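Local coordinates for protein extracellular ligand-binding receptor (Sphaerobacter thermophilus, PDB 4ZPJ) that probably captures a small-molecule ligand outside the cell membrane and presents it to an ABC transporter for uptake, as other leucine-binding-family proteins do, at residues A81-G86 against T326-G331; R120-A125 against G357-K362; F173-Y178 against Y202-E207; R194-A199 against E244-E249; N380-P385 against G389-I394. All coordinates share one frame; numbering follows the deposited sequence.

In the fold
Contacts 1 and 2 lie in the half of the molecule built round the six-stranded mixed sheet, their centres about 24 Å apart, and their segments alternate along the chain, joining a late helix end and a late loop to early segments. Contact 4 belongs to the four-stranded parallel sheet at the far end, about 49 Å from contact 2, centre to centre. Contacts 3 and 5 sit between. Contact 3 touches contact 4 where strand 194-200 runs into helix 203-218, and contact 5 through Gln177 NE2 and Pro390 O, probably hydrogen-bonded at 2.9 Å. Contact 5, last along the chain, is a hairpin. This fits two-lobed periplasmic binding proteins, with contacts 3 and 5 near the lobe connection.

Contact 1 of 5, residues A81-G86 against T326-G331; sequences ALDQAG and TARHEG. With ZN (zinc ion), chain B.
Asp83 and Arg328 meet from the last turns of two helices whose backbones stay well apart, the nearest CA atoms being those of these two residues at 11.3 Å. The arginine spans most of the gap. Its CG lies anti to the backbone N (chi1 -161°), and bends at chi2 and chi3 carry the guanidinium to the carboxylate, the two side chains crossing at about a right angle. One oxygen takes both bonds: Arg328 NH2 donates to Asp83 OD2 over a short 2.5 Å, and Arg328 NH1 adds a weak bond to Asp83 OD2 at 3.0 Å. The oxygen lies at the guanidinium edge but is approached on its anti side, 34° out of the carboxylate plane, with the two planes 40° apart, giving a forked salt bridge rather than a two-against-two pairing. Next in the chain, His329 ND1 binds a zinc ion at 2.4 Å, while Arg328 CG lies over one face of the histidine ring. Gly86 closes helix 68-84 with a Schellman motif. At the surface, then, the bridge joins the C-terminal end of helix 68-84 to that of helix 316-328. Arg328 also leans on Thr79 and Leu80, and Gln84 is hydrogen-bonded to Tyr342 of helix 336-354.

Contact 2 of 5, residues R120-A125 against G357-K362; sequences RVHLIA and GEVENK
His122 turns its CG anti to the carbonyl carbon (chi1 -59°), which swings the ring toward Val359, whose CG1 occupies the crowded position between backbone N and carbonyl carbon (chi1 79°). That methyl is what presses on the imidazole: Val359 CG1 comes to 3.2 Å from His122 ND1, obliquely to the ring, while Val359 CG2 rests 3.8 Å from His122 CB. The two side chains cross at about a right angle. Glu360 arrives at the other end of the ring through a bend at chi2, its carboxylate plane turned 81° from the imidazole. Glu360 OE2 stops 3.8 Å from His122 CE1, and a water bridges the polar ends instead, 3.2 Å from His122 NE2 and donating to Glu360 OE2 at 3.3 Å. The carboxylate has a stronger partner in Arg92, its salt-bridge mate, while His122 ND1 takes part in a weak hydrogen bond with Arg56 N. Residues 358-361 form a type I turn, and Asn361 then N-caps helix 362-371. The contact thus sets the connection between helices 336-354 and 362-371 against the lead-in to strand 123-126 of the mixed sheet, with Leu123 on Ile348 and Val359 on Leu352 packing onto helix 336-354.

Contact 3 of 5, residues F173-Y178 against Y202-E207; sequences FANGQY and YAAGHE. With ZN (zinc ion), chain G.
Asn175 and Glu207 hold the contact through one nearly straight hydrogen bond, Asn175 ND2 to Glu207 OE1 at 2.8 Å and 166°. The acceptor lies in the amide plane, whereas the amide comes at the carboxylate from above its plane, 43° out of it. Beside this bond, Ala204 CB packs 3.8 Å from Asn175 ND2, and the CB atoms of Asn175 and Glu207 touch. Glu207 OE1 also accepts from the backbone N of Gln155, so two donors grip the oxygen. One shell out, a type II turn from Ala174 to Gln177 presents Asn175, closed by Gln177 N to Ala174 O at 2.9 Å. Gln177 OE1 reinforces it by accepting from Ala174 N at 3.0 Å, and a CB on Gly176 would run into Asn175 O. From the same helical turn His206 NE2 reaches, at 2.2 Å, a zinc ion that Asp201 and two waters also bind. Such a turn, bonded to the N-terminal part of helix 203-218, is consistent with an inter-lobe connection of periplasmic binding proteins.

Contact 4 of 5, residues R194-A199 against E244-E249; sequences RMVLHA and EQAAAE. With ZN (zinc ion), chain J.
Val196 on strand 194-200 faces Ala246 and Ala247, where helix 237-246 runs out into a short 3-10 turn; the closest backbones are at Val196 and Ala247, 6.5 Å between CA atoms. Val196 does the packing with one methyl: CG2, anti to the carbonyl carbon, meets Ala246 CB at 3.6 Å and Ala247 CB at 4.4 Å, so small residues let the helix end come close to the strand. At the edge of the contact Arg194 bends at chi2 and chi3 and lays its guanidinium obliquely against the backbone of Glu249, with Arg194 NE 3.2 Å from Glu249 O. The carboxylate of Glu249 is merely near, its OE1 4.5 Å from Arg194 NH1, beyond salt-bridge range; the charge partner of the arginine is Asp251, bridged through NH2. With an alanine in place of Arg194, Asp251 would probably be left without its charge mate and the backbone at Glu249 would lose the group lying against it. Turned away from the strand, Glu244 OE1 binds a zinc ion at 2.0 Å, with a water as further ligand. Helix 237-246 links strands 222-229 and 252-256, which flank strand 194-200 in the parallel sheet. Residues Met195 (a selenomethionine) and Leu197 point to the other face of that sheet, which helix 203-218 covers.

Contact 5 of 5, residues N380-P385 against G389-I394; sequences NFRFHP and GPVTTI
Arg382 and Val391 face each other on one side of a two-stranded ladder, the guanidinium lying over a methyl. Arg382 CG stands at chi1 62° and the chain runs extended to NE, bringing one face of the group over Val391 CG1, which sits off-centre near the rim, 3.4 Å from Arg382 NH2. The other methyl, Val391 CG2, meets His384 at the edge of its ring and lies 3.7 Å from His384 CB. Phe381 occupies the other side, its CG anti to the backbone N; Phe381 CE2 touches Pro390 CB at 3.7 Å, obliquely to the ring, while Phe381 CE1 sits over the centre of one Phe383 face. Val391 N gives to Arg382 O at 2.8 Å and Arg382 N returns a bond to Val391 O at 3.1 Å, a hydrogen-bonded antiparallel pair. Beyond it His384 N donates to Gly389 O at 2.8 Å. Toward the far end two waters link the backbone of Asn380 to Thr393 OG1. Were Arg382 replaced by an alanine, Val391 CG1 would probably lose its cover and Asp417 the weak hydrogen bond from NH2. The strand segments 380-383 and 390-394 run antiparallel, their directions 169° apart, and belong to the beta hairpin of strands 379-383 and 390-401 within the antiparallel sheet, its aromatic side packed on Val347 of helix 336-354.

Contact 1 of 5, residues A81-G86 against T326-G331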
# COMPACT_ATOMS: atom_id res chain seq x y z
N ALA A 81 10.14 4.02 12.88
CA ALA A 81 9.31 3.45 13.98
C ALA A 81 10.13 2.74 14.97
O ALA A 81 9.88 2.88 16.15
CB ALA A 81 8.29 2.47 13.47
N LEU A 82 11.12 1.97 14.52
CA LEU A 82 11.92 1.26 15.48
C LEU A 82 12.78 2.22 16.33
O LEU A 82 12.96 2.01 17.52
CB LEU A 82 12.75 0.16 14.83
CG LEU A 82 11.82 -0.93 14.26
CD1 LEU A 82 12.54 -1.90 13.35
CD2 LEU A 82 11.11 -1.68 15.37
N ASP A 83 13.27 3.28 15.73
CA ASP A 83 13.98 4.29 16.49
C ASP A 83 13.12 5.03 17.51
O ASP A 83 13.58 5.31 18.60
CB ASP A 83 14.69 5.29 15.55
CG ASP A 83 15.88 4.67 14.86
OD1 ASP A 83 16.20 3.55 15.29
OD2 ASP A 83 16.53 5.27 13.95
N GLN A 84 11.86 5.34 17.19
CA GLN A 84 11.01 6.01 18.20
C GLN A 84 10.80 5.15 19.42
O GLN A 84 10.65 5.66 20.52
CB GLN A 84 9.65 6.36 17.66
CG GLN A 84 9.73 7.36 16.59
CD GLN A 84 8.38 7.74 16.08
OE1 GLN A 84 8.17 8.90 15.82
NE2 GLN A 84 7.44 6.78 15.98
N ALA A 85 10.77 3.84 19.19
CA ALA A 85 10.69 2.84 20.24
C ALA A 85 12.04 2.57 20.92
O ALA A 85 12.11 1.76 21.82
CB ALA A 85 10.16 1.55 19.64
N GLY A 86 13.13 3.21 20.49
CA GLY A 86 14.44 3.03 21.17
C GLY A 86 15.31 1.86 20.73
O GLY A 86 16.41 1.67 21.27
N THR A 326 9.82 14.40 8.46
CA THR A 326 10.49 15.56 7.87
C THR A 326 11.74 16.00 8.63
O THR A 326 12.66 16.46 7.99
CB THR A 326 9.56 16.78 7.81
OG1 THR A 326 9.04 16.96 9.10
CG2 THR A 326 8.41 16.56 6.84
N ALA A 327 11.79 15.86 9.95
CA ALA A 327 13.03 16.20 10.68
C ALA A 327 14.19 15.31 10.22
O ALA A 327 15.31 15.75 10.16
CB ALA A 327 12.84 16.10 12.20
N ARG A 328 13.91 14.08 9.86
CA ARG A 328 14.90 13.12 9.44
C ARG A 328 15.22 13.18 7.97
O ARG A 328 16.21 12.59 7.51
CB ARG A 328 14.36 11.75 9.76
CG ARG A 328 15.38 10.64 9.82
CD ARG A 328 15.20 9.86 11.12
NE ARG A 328 15.58 8.45 10.97
CZ ARG A 328 15.64 7.57 11.97
NH1 ARG A 328 15.38 7.93 13.22
NH2 ARG A 328 15.99 6.31 11.70
N HIS A 329 14.39 13.84 7.18
CA HIS A 329 14.53 13.71 5.72
C HIS A 329 14.45 15.03 5.05
O HIS A 329 13.97 15.14 3.92
CB HIS A 329 13.49 12.72 5.13
CG HIS A 329 13.70 11.30 5.58
ND1 HIS A 329 14.75 10.53 5.15
CD2 HIS A 329 13.01 10.55 6.46
CE1 HIS A 329 14.69 9.34 5.72
NE2 HIS A 329 13.64 9.33 6.52
N GLU A 330 14.92 16.04 5.77
CA GLU A 330 15.19 17.35 5.21
C GLU A 330 13.95 17.93 4.58
O GLU A 330 14.02 18.38 3.45
CB GLU A 330 16.30 17.24 4.16
CG GLU A 330 17.60 16.60 4.67
CD GLU A 330 18.65 17.62 5.10
OE1 GLU A 330 18.56 18.78 4.65
OE2 GLU A 330 19.57 17.25 5.86
N GLY A 331 12.84 17.93 5.33
CA GLY A 331 11.55 18.54 4.93
C GLY A 331 10.68 17.73 3.96
O GLY A 331 9.56 18.14 3.64
ZN ZN B . 15.55 11.15 2.99

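Contact 2 of 5, residues R120-A125 against G357-K362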
# COMPACT_ATOMS: atom_id res chain seq x y z
N ARG A 120 19.88 -16.43 11.22
CA ARG A 120 19.05 -16.92 12.31
C ARG A 120 18.16 -15.81 12.87
O ARG A 120 18.10 -15.56 14.03
CB ARG A 120 19.93 -17.58 13.38
CG ARG A 120 20.74 -18.81 12.87
CD ARG A 120 19.80 -19.98 12.52
NE ARG A 120 20.48 -21.16 11.98
CZ ARG A 120 19.92 -22.37 11.83
NH1 ARG A 120 18.65 -22.59 12.18
NH2 ARG A 120 20.64 -23.37 11.32
N VAL A 121 17.43 -15.15 12.00
CA VAL A 121 16.57 -14.08 12.45
C VAL A 121 15.31 -14.64 13.07
O VAL A 121 14.87 -15.72 12.77
CB VAL A 121 16.25 -13.09 11.31
CG1 VAL A 121 17.53 -12.54 10.74
CG2 VAL A 121 15.41 -13.71 10.21
N HIS A 122 14.70 -13.86 13.95
CA HIS A 122 13.52 -14.30 14.68
C HIS A 122 12.22 -13.84 14.02
O HIS A 122 11.15 -14.28 14.40
CB HIS A 122 13.62 -13.75 16.10
CG HIS A 122 14.85 -14.19 16.83
ND1 HIS A 122 15.68 -13.31 17.51
CD2 HIS A 122 15.42 -15.41 16.97
CE1 HIS A 122 16.68 -13.97 18.05
NE2 HIS A 122 16.54 -15.25 17.74
N LEU A 123 12.34 -12.94 13.04
CA LEU A 123 11.23 -12.30 12.39
C LEU A 123 11.70 -11.71 11.05
O LEU A 123 12.82 -11.21 10.97
CB LEU A 123 10.69 -11.19 13.33
CG LEU A 123 9.50 -10.43 12.75
CD1 LEU A 123 8.50 -9.97 13.80
CD2 LEU A 123 9.99 -9.23 11.95
N ILE A 124 10.85 -11.70 10.04
CA ILE A 124 11.16 -11.06 8.76
C ILE A 124 10.12 -10.03 8.42
O ILE A 124 8.93 -10.30 8.55
CB ILE A 124 11.29 -12.10 7.64
CG1 ILE A 124 12.71 -12.71 7.65
CG2 ILE A 124 11.09 -11.51 6.24
CD1 ILE A 124 12.84 -13.87 6.71
N ALA A 125 10.56 -8.85 7.97
CA ALA A 125 9.66 -7.78 7.53
C ALA A 125 10.01 -7.44 6.10
O ALA A 125 11.15 -7.60 5.69
CB ALA A 125 9.80 -6.54 8.41
N GLY A 357 10.35 -8.71 24.78
CA GLY A 357 11.48 -9.13 23.96
C GLY A 357 11.74 -10.61 23.86
O GLY A 357 12.67 -11.02 23.16
N GLU A 358 10.94 -11.42 24.55
CA GLU A 358 11.16 -12.88 24.57
C GLU A 358 10.73 -13.40 23.20
O GLU A 358 9.79 -14.16 23.05
CB GLU A 358 10.44 -13.60 25.74
CG GLU A 358 11.06 -13.38 27.14
CD GLU A 358 12.56 -13.72 27.25
OE1 GLU A 358 12.93 -14.67 27.98
OE2 GLU A 358 13.41 -13.01 26.63
N VAL A 359 11.50 -12.98 22.22
CA VAL A 359 11.19 -13.17 20.83
C VAL A 359 11.34 -14.62 20.34
O VAL A 359 10.82 -14.98 19.31
CB VAL A 359 12.07 -12.23 20.00
CG1 VAL A 359 13.51 -12.79 19.84
CG2 VAL A 359 11.45 -11.96 18.66
N GLU A 360 12.07 -15.44 21.08
CA GLU A 360 12.25 -16.84 20.72
C GLU A 360 11.02 -17.65 21.09
O GLU A 360 10.89 -18.79 20.68
CB GLU A 360 13.47 -17.45 21.42
CG GLU A 360 14.80 -16.74 21.13
CD GLU A 360 15.07 -15.54 22.03
OE1 GLU A 360 14.37 -15.38 23.08
OE2 GLU A 360 15.98 -14.75 21.67
N ASN A 361 10.14 -17.07 21.89
CA ASN A 361 8.87 -17.71 22.20
C ASN A 361 7.87 -17.40 21.07
O ASN A 361 7.12 -16.42 21.13
CB ASN A 361 8.40 -17.23 23.57
CG ASN A 361 7.13 -17.88 23.99
OD1 ASN A 361 6.43 -18.49 23.18
ND2 ASN A 361 6.80 -17.73 25.26
N LYS A 362 7.89 -18.22 20.02
CA LYS A 362 7.11 -17.98 18.82
C LYS A 362 5.63 -17.92 19.09
O LYS A 362 4.91 -17.12 18.48
CB LYS A 362 7.37 -19.04 17.74
CG LYS A 362 8.68 -18.81 17.01
CD LYS A 362 8.69 -19.43 15.63
CE LYS A 362 9.54 -20.69 15.58
NZ LYS A 362 10.16 -20.83 14.23
O HOH W 1 17.97 -16.84 20.16

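Contact 3 of 5, residues F173-Y178 against Y202-E207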
# COMPACT_ATOMS: atom_id res chain seq x y z
N PHE A 173 -1.77 -3.73 2.36
CA PHE A 173 -3.09 -3.82 1.77
C PHE A 173 -3.11 -5.10 0.99
O PHE A 173 -2.04 -5.63 0.64
CB PHE A 173 -3.37 -2.64 0.80
CG PHE A 173 -2.23 -2.32 -0.10
CD1 PHE A 173 -2.08 -2.98 -1.30
CD2 PHE A 173 -1.29 -1.37 0.25
CE1 PHE A 173 -1.00 -2.73 -2.15
CE2 PHE A 173 -0.19 -1.12 -0.58
CZ PHE A 173 -0.06 -1.79 -1.78
N ALA A 174 -4.30 -5.66 0.77
CA ALA A 174 -4.42 -6.52 -0.42
C ALA A 174 -4.74 -5.58 -1.59
O ALA A 174 -5.49 -4.61 -1.39
CB ALA A 174 -5.54 -7.53 -0.21
N ASN A 175 -4.19 -5.82 -2.77
CA ASN A 175 -4.48 -4.94 -3.92
C ASN A 175 -5.94 -4.62 -4.05
O ASN A 175 -6.79 -5.50 -4.00
CB ASN A 175 -4.07 -5.62 -5.23
CG ASN A 175 -2.59 -5.71 -5.38
OD1 ASN A 175 -1.91 -4.81 -5.01
ND2 ASN A 175 -2.11 -6.82 -5.82
N GLY A 176 -6.22 -3.36 -4.25
CA GLY A 176 -7.55 -2.85 -4.34
C GLY A 176 -8.18 -2.32 -3.05
O GLY A 176 -9.26 -1.68 -3.07
N GLN A 177 -7.56 -2.60 -1.91
CA GLN A 177 -8.23 -2.37 -0.61
C GLN A 177 -8.42 -0.87 -0.30
O GLN A 177 -9.37 -0.52 0.36
CB GLN A 177 -7.45 -3.08 0.51
CG GLN A 177 -7.98 -2.94 1.93
CD GLN A 177 -7.22 -3.75 2.98
OE1 GLN A 177 -6.28 -4.42 2.65
NE2 GLN A 177 -7.63 -3.65 4.27
N TYR A 178 -7.52 0.00 -0.75
CA TYR A 178 -7.67 1.41 -0.49
C TYR A 178 -8.44 2.14 -1.60
O TYR A 178 -8.97 3.21 -1.37
CB TYR A 178 -6.34 2.10 -0.11
CG TYR A 178 -5.28 2.02 -1.10
CD1 TYR A 178 -5.34 2.83 -2.23
CD2 TYR A 178 -4.21 1.14 -0.96
CE1 TYR A 178 -4.38 2.74 -3.21
CE2 TYR A 178 -3.24 1.05 -1.93
CZ TYR A 178 -3.34 1.88 -3.06
OH TYR A 178 -2.42 1.89 -4.06
N TYR A 202 -1.08 -5.67 -15.64
CA TYR A 202 -0.37 -6.67 -14.86
C TYR A 202 -1.27 -7.11 -13.69
O TYR A 202 -2.42 -6.63 -13.53
CB TYR A 202 1.03 -6.17 -14.43
CG TYR A 202 1.05 -5.04 -13.38
CD1 TYR A 202 0.35 -3.84 -13.59
CD2 TYR A 202 1.79 -5.16 -12.20
CE1 TYR A 202 0.38 -2.81 -12.67
CE2 TYR A 202 1.82 -4.14 -11.26
CZ TYR A 202 1.11 -2.96 -11.50
OH TYR A 202 1.11 -1.93 -10.62
N ALA A 203 -0.75 -8.06 -12.90
CA ALA A 203 -1.53 -8.73 -11.88
C ALA A 203 -2.21 -7.71 -10.96
O ALA A 203 -3.41 -7.76 -10.80
CB ALA A 203 -0.67 -9.72 -11.10
N ALA A 204 -1.46 -6.77 -10.42
CA ALA A 204 -2.01 -5.79 -9.47
C ALA A 204 -3.13 -4.96 -10.10
O ALA A 204 -4.14 -4.64 -9.46
CB ALA A 204 -0.92 -4.90 -8.92
N GLY A 205 -2.96 -4.70 -11.40
CA GLY A 205 -3.95 -4.02 -12.23
C GLY A 205 -5.27 -4.77 -12.37
O GLY A 205 -6.35 -4.21 -12.13
N HIS A 206 -5.20 -6.04 -12.74
CA HIS A 206 -6.37 -6.86 -12.71
C HIS A 206 -7.06 -6.90 -11.35
O HIS A 206 -8.27 -6.81 -11.29
CB HIS A 206 -6.02 -8.24 -13.15
CG HIS A 206 -5.76 -8.33 -14.61
ND1 HIS A 206 -6.77 -8.20 -15.54
CD2 HIS A 206 -4.61 -8.48 -15.31
CE1 HIS A 206 -6.25 -8.30 -16.75
NE2 HIS A 206 -4.95 -8.46 -16.63
N GLU A 207 -6.28 -7.07 -10.28
CA GLU A 207 -6.83 -7.23 -8.93
C GLU A 207 -7.47 -5.95 -8.45
O GLU A 207 -8.49 -6.01 -7.76
CB GLU A 207 -5.77 -7.70 -7.94
CG GLU A 207 -5.24 -9.11 -8.27
CD GLU A 207 -4.23 -9.67 -7.26
OE1 GLU A 207 -3.89 -8.97 -6.26
OE2 GLU A 207 -3.81 -10.83 -7.47
ZN ZN G . -3.64 -8.85 -18.30
O HOH W 2 -1.90 -9.81 -17.27
O HOH W 3 -4.89 -8.47 -19.81

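Contact 4 of 5, residues R194-A199 against E244-E249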
# COMPACT_ATOMS: atom_id res chain seq x y z
N ARG A 194 -22.76 4.01 -13.81
CA ARG A 194 -22.15 3.19 -14.85
C ARG A 194 -20.71 3.64 -14.98
O ARG A 194 -20.46 4.83 -15.17
CB ARG A 194 -22.92 3.47 -16.15
CG ARG A 194 -24.17 2.60 -16.36
CD ARG A 194 -25.41 3.33 -16.96
NE ARG A 194 -25.23 4.18 -18.16
CZ ARG A 194 -25.17 5.53 -18.19
NH1 ARG A 194 -25.01 6.14 -19.36
NH2 ARG A 194 -25.25 6.30 -17.08
N MSE A 195 -19.75 2.74 -14.86
CA MSE A 195 -18.34 3.18 -14.94
C MSE A 195 -17.52 2.35 -15.87
O MSE A 195 -17.89 1.21 -16.15
CB MSE A 195 -17.69 3.21 -13.56
CG MSE A 195 -18.27 4.34 -12.71
SE MSE A 195 -17.34 4.67 -11.03
CE MSE A 195 -15.49 4.86 -11.73
N VAL A 196 -16.45 2.96 -16.39
CA VAL A 196 -15.38 2.33 -17.14
C VAL A 196 -14.17 2.16 -16.25
O VAL A 196 -13.83 3.06 -15.45
CB VAL A 196 -14.94 3.17 -18.35
CG1 VAL A 196 -13.76 2.56 -19.09
CG2 VAL A 196 -16.09 3.31 -19.32
N LEU A 197 -13.49 1.03 -16.42
CA LEU A 197 -12.28 0.74 -15.65
C LEU A 197 -11.07 0.69 -16.56
O LEU A 197 -11.14 0.17 -17.66
CB LEU A 197 -12.42 -0.61 -14.96
CG LEU A 197 -13.59 -0.89 -14.04
CD1 LEU A 197 -13.40 -2.24 -13.35
CD2 LEU A 197 -13.66 0.23 -13.02
N HIS A 198 -9.95 1.17 -16.06
CA HIS A 198 -8.74 1.13 -16.78
C HIS A 198 -7.57 0.83 -15.90
O HIS A 198 -7.49 1.37 -14.80
CB HIS A 198 -8.53 2.48 -17.47
CG HIS A 198 -7.15 2.69 -17.96
ND1 HIS A 198 -6.64 2.00 -19.03
CD2 HIS A 198 -6.15 3.48 -17.51
CE1 HIS A 198 -5.41 2.40 -19.26
NE2 HIS A 198 -5.08 3.28 -18.34
N ALA A 199 -6.67 -0.03 -16.35
CA ALA A 199 -5.43 -0.30 -15.62
C ALA A 199 -4.28 -0.67 -16.46
O ALA A 199 -4.45 -1.17 -17.58
CB ALA A 199 -5.64 -1.43 -14.63
N GLU A 244 -12.86 6.95 -23.95
CA GLU A 244 -13.87 7.93 -24.34
C GLU A 244 -15.10 7.24 -24.85
O GLU A 244 -16.22 7.64 -24.56
CB GLU A 244 -13.38 8.87 -25.46
CG GLU A 244 -14.20 10.18 -25.47
CD GLU A 244 -14.21 10.94 -26.77
OE1 GLU A 244 -13.45 10.57 -27.69
OE2 GLU A 244 -14.97 11.93 -26.86
N GLN A 245 -14.89 6.24 -25.68
CA GLN A 245 -16.00 5.61 -26.39
C GLN A 245 -16.85 4.78 -25.47
O GLN A 245 -18.06 4.82 -25.54
CB GLN A 245 -15.47 4.67 -27.44
CG GLN A 245 -15.72 5.09 -28.88
CD GLN A 245 -15.35 3.94 -29.78
OE1 GLN A 245 -14.91 2.89 -29.28
NE2 GLN A 245 -15.49 4.11 -31.11
N ALA A 246 -16.21 4.00 -24.62
CA ALA A 246 -16.93 3.26 -23.62
C ALA A 246 -17.74 4.23 -22.74
O ALA A 246 -18.91 3.97 -22.41
CB ALA A 246 -15.99 2.43 -22.79
N ALA A 247 -17.15 5.38 -22.44
CA ALA A 247 -17.81 6.34 -21.58
C ALA A 247 -18.94 7.08 -22.21
O ALA A 247 -19.55 7.90 -21.55
CB ALA A 247 -16.82 7.32 -21.00
N ALA A 248 -19.26 6.82 -23.48
CA ALA A 248 -20.51 7.33 -24.03
C ALA A 248 -21.69 6.77 -23.24
O ALA A 248 -22.68 7.46 -23.02
CB ALA A 248 -20.64 6.98 -25.51
N GLU A 249 -21.57 5.53 -22.80
CA GLU A 249 -22.60 4.92 -21.97
C GLU A 249 -22.18 4.83 -20.49
O GLU A 249 -22.50 3.85 -19.82
CB GLU A 249 -22.97 3.55 -22.54
CG GLU A 249 -23.63 3.62 -23.93
CD GLU A 249 -24.96 4.39 -23.96
OE1 GLU A 249 -24.95 5.64 -23.87
OE2 GLU A 249 -26.04 3.75 -24.09
ZN ZN J . -12.81 12.27 -28.45
O HOH W 4 -12.01 14.15 -26.97

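Contact 5 of 5, residues N380-P385 against G389-I394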
# COMPACT_ATOMS: atom_id res chain seq x y z
N ASN A 380 -6.92 4.09 13.21
CA ASN A 380 -6.70 2.89 13.97
C ASN A 380 -6.34 1.72 13.05
O ASN A 380 -6.78 1.65 11.90
CB ASN A 380 -7.89 2.63 14.86
CG ASN A 380 -8.07 3.72 15.91
OD1 ASN A 380 -9.10 4.36 15.98
ND2 ASN A 380 -7.05 3.97 16.68
N PHE A 381 -5.48 0.85 13.57
CA PHE A 381 -4.96 -0.24 12.86
C PHE A 381 -5.03 -1.43 13.77
O PHE A 381 -4.60 -1.38 14.98
CB PHE A 381 -3.51 -0.01 12.42
CG PHE A 381 -2.92 -1.20 11.68
CD1 PHE A 381 -2.42 -2.28 12.37
CD2 PHE A 381 -2.93 -1.26 10.27
CE1 PHE A 381 -1.91 -3.40 11.69
CE2 PHE A 381 -2.43 -2.33 9.58
CZ PHE A 381 -1.89 -3.42 10.30
N ARG A 382 -5.52 -2.52 13.16
CA ARG A 382 -5.41 -3.84 13.70
C ARG A 382 -5.41 -4.85 12.57
O ARG A 382 -5.54 -4.49 11.40
CB ARG A 382 -6.55 -4.08 14.67
CG ARG A 382 -7.90 -4.03 14.06
CD ARG A 382 -8.95 -4.11 15.15
NE ARG A 382 -10.26 -3.80 14.58
CZ ARG A 382 -11.08 -4.69 14.02
NH1 ARG A 382 -10.76 -6.00 13.97
NH2 ARG A 382 -12.24 -4.26 13.51
N PHE A 383 -5.25 -6.12 12.94
CA PHE A 383 -5.16 -7.22 11.98
C PHE A 383 -6.47 -7.95 11.96
O PHE A 383 -7.05 -8.17 12.97
CB PHE A 383 -4.10 -8.23 12.41
CG PHE A 383 -2.66 -7.78 12.12
CD1 PHE A 383 -2.24 -7.55 10.82
CD2 PHE A 383 -1.72 -7.65 13.15
CE1 PHE A 383 -0.92 -7.18 10.55
CE2 PHE A 383 -0.39 -7.30 12.88
CZ PHE A 383 -0.02 -7.01 11.60
N HIS A 384 -6.91 -8.40 10.78
CA HIS A 384 -8.04 -9.30 10.76
C HIS A 384 -7.65 -10.62 11.46
O HIS A 384 -6.57 -11.20 11.21
CB HIS A 384 -8.46 -9.55 9.31
CG HIS A 384 -9.86 -10.05 9.19
ND1 HIS A 384 -10.18 -11.38 9.33
CD2 HIS A 384 -11.03 -9.38 9.06
CE1 HIS A 384 -11.50 -11.52 9.25
NE2 HIS A 384 -12.04 -10.31 9.12
N PRO A 385 -8.53 -11.12 12.33
CA PRO A 385 -8.16 -12.33 13.07
C PRO A 385 -8.04 -13.59 12.18
O PRO A 385 -7.46 -14.56 12.59
CB PRO A 385 -9.30 -12.52 14.10
CG PRO A 385 -10.37 -11.61 13.67
CD PRO A 385 -9.90 -10.66 12.62
N GLY A 389 -4.52 -9.79 7.50
CA GLY A 389 -4.28 -8.60 6.69
C GLY A 389 -4.82 -7.46 7.53
O GLY A 389 -5.25 -7.66 8.68
N PRO A 390 -4.78 -6.24 6.98
CA PRO A 390 -5.12 -5.04 7.74
C PRO A 390 -6.58 -4.76 7.84
O PRO A 390 -7.29 -4.94 6.89
CB PRO A 390 -4.50 -3.92 6.90
CG PRO A 390 -3.49 -4.55 6.07
CD PRO A 390 -4.08 -5.89 5.73
N VAL A 391 -7.00 -4.34 9.02
CA VAL A 391 -8.31 -3.80 9.27
C VAL A 391 -7.99 -2.35 9.70
O VAL A 391 -7.47 -2.10 10.78
CB VAL A 391 -9.04 -4.54 10.39
CG1 VAL A 391 -10.38 -3.89 10.71
CG2 VAL A 391 -9.29 -5.99 10.02
N THR A 392 -8.27 -1.40 8.84
CA THR A 392 -7.70 -0.07 8.96
C THR A 392 -8.61 1.03 8.38
O THR A 392 -9.65 0.77 7.75
CB THR A 392 -6.34 -0.10 8.27
OG1 THR A 392 -5.57 1.01 8.70
CG2 THR A 392 -6.44 -0.21 6.65
N THR A 393 -8.22 2.28 8.59
CA THR A 393 -9.02 3.42 8.19
C THR A 393 -8.53 3.79 6.78
O THR A 393 -7.34 3.98 6.59
CB THR A 393 -8.88 4.56 9.22
OG1 THR A 393 -9.47 4.16 10.47
CG2 THR A 393 -9.56 5.86 8.76
N ILE A 394 -9.42 3.80 5.80
CA ILE A 394 -9.06 4.25 4.46
C ILE A 394 -9.48 5.72 4.32
O ILE A 394 -10.55 6.06 4.77
CB ILE A 394 -9.77 3.42 3.39
CG1 ILE A 394 -9.40 1.94 3.53
CG2 ILE A 394 -9.46 3.96 1.99
CD1 ILE A 394 -7.90 1.66 3.39
O HOH W 5 -9.95 1.82 11.50
O HOH W 6 -9.47 5.48 12.79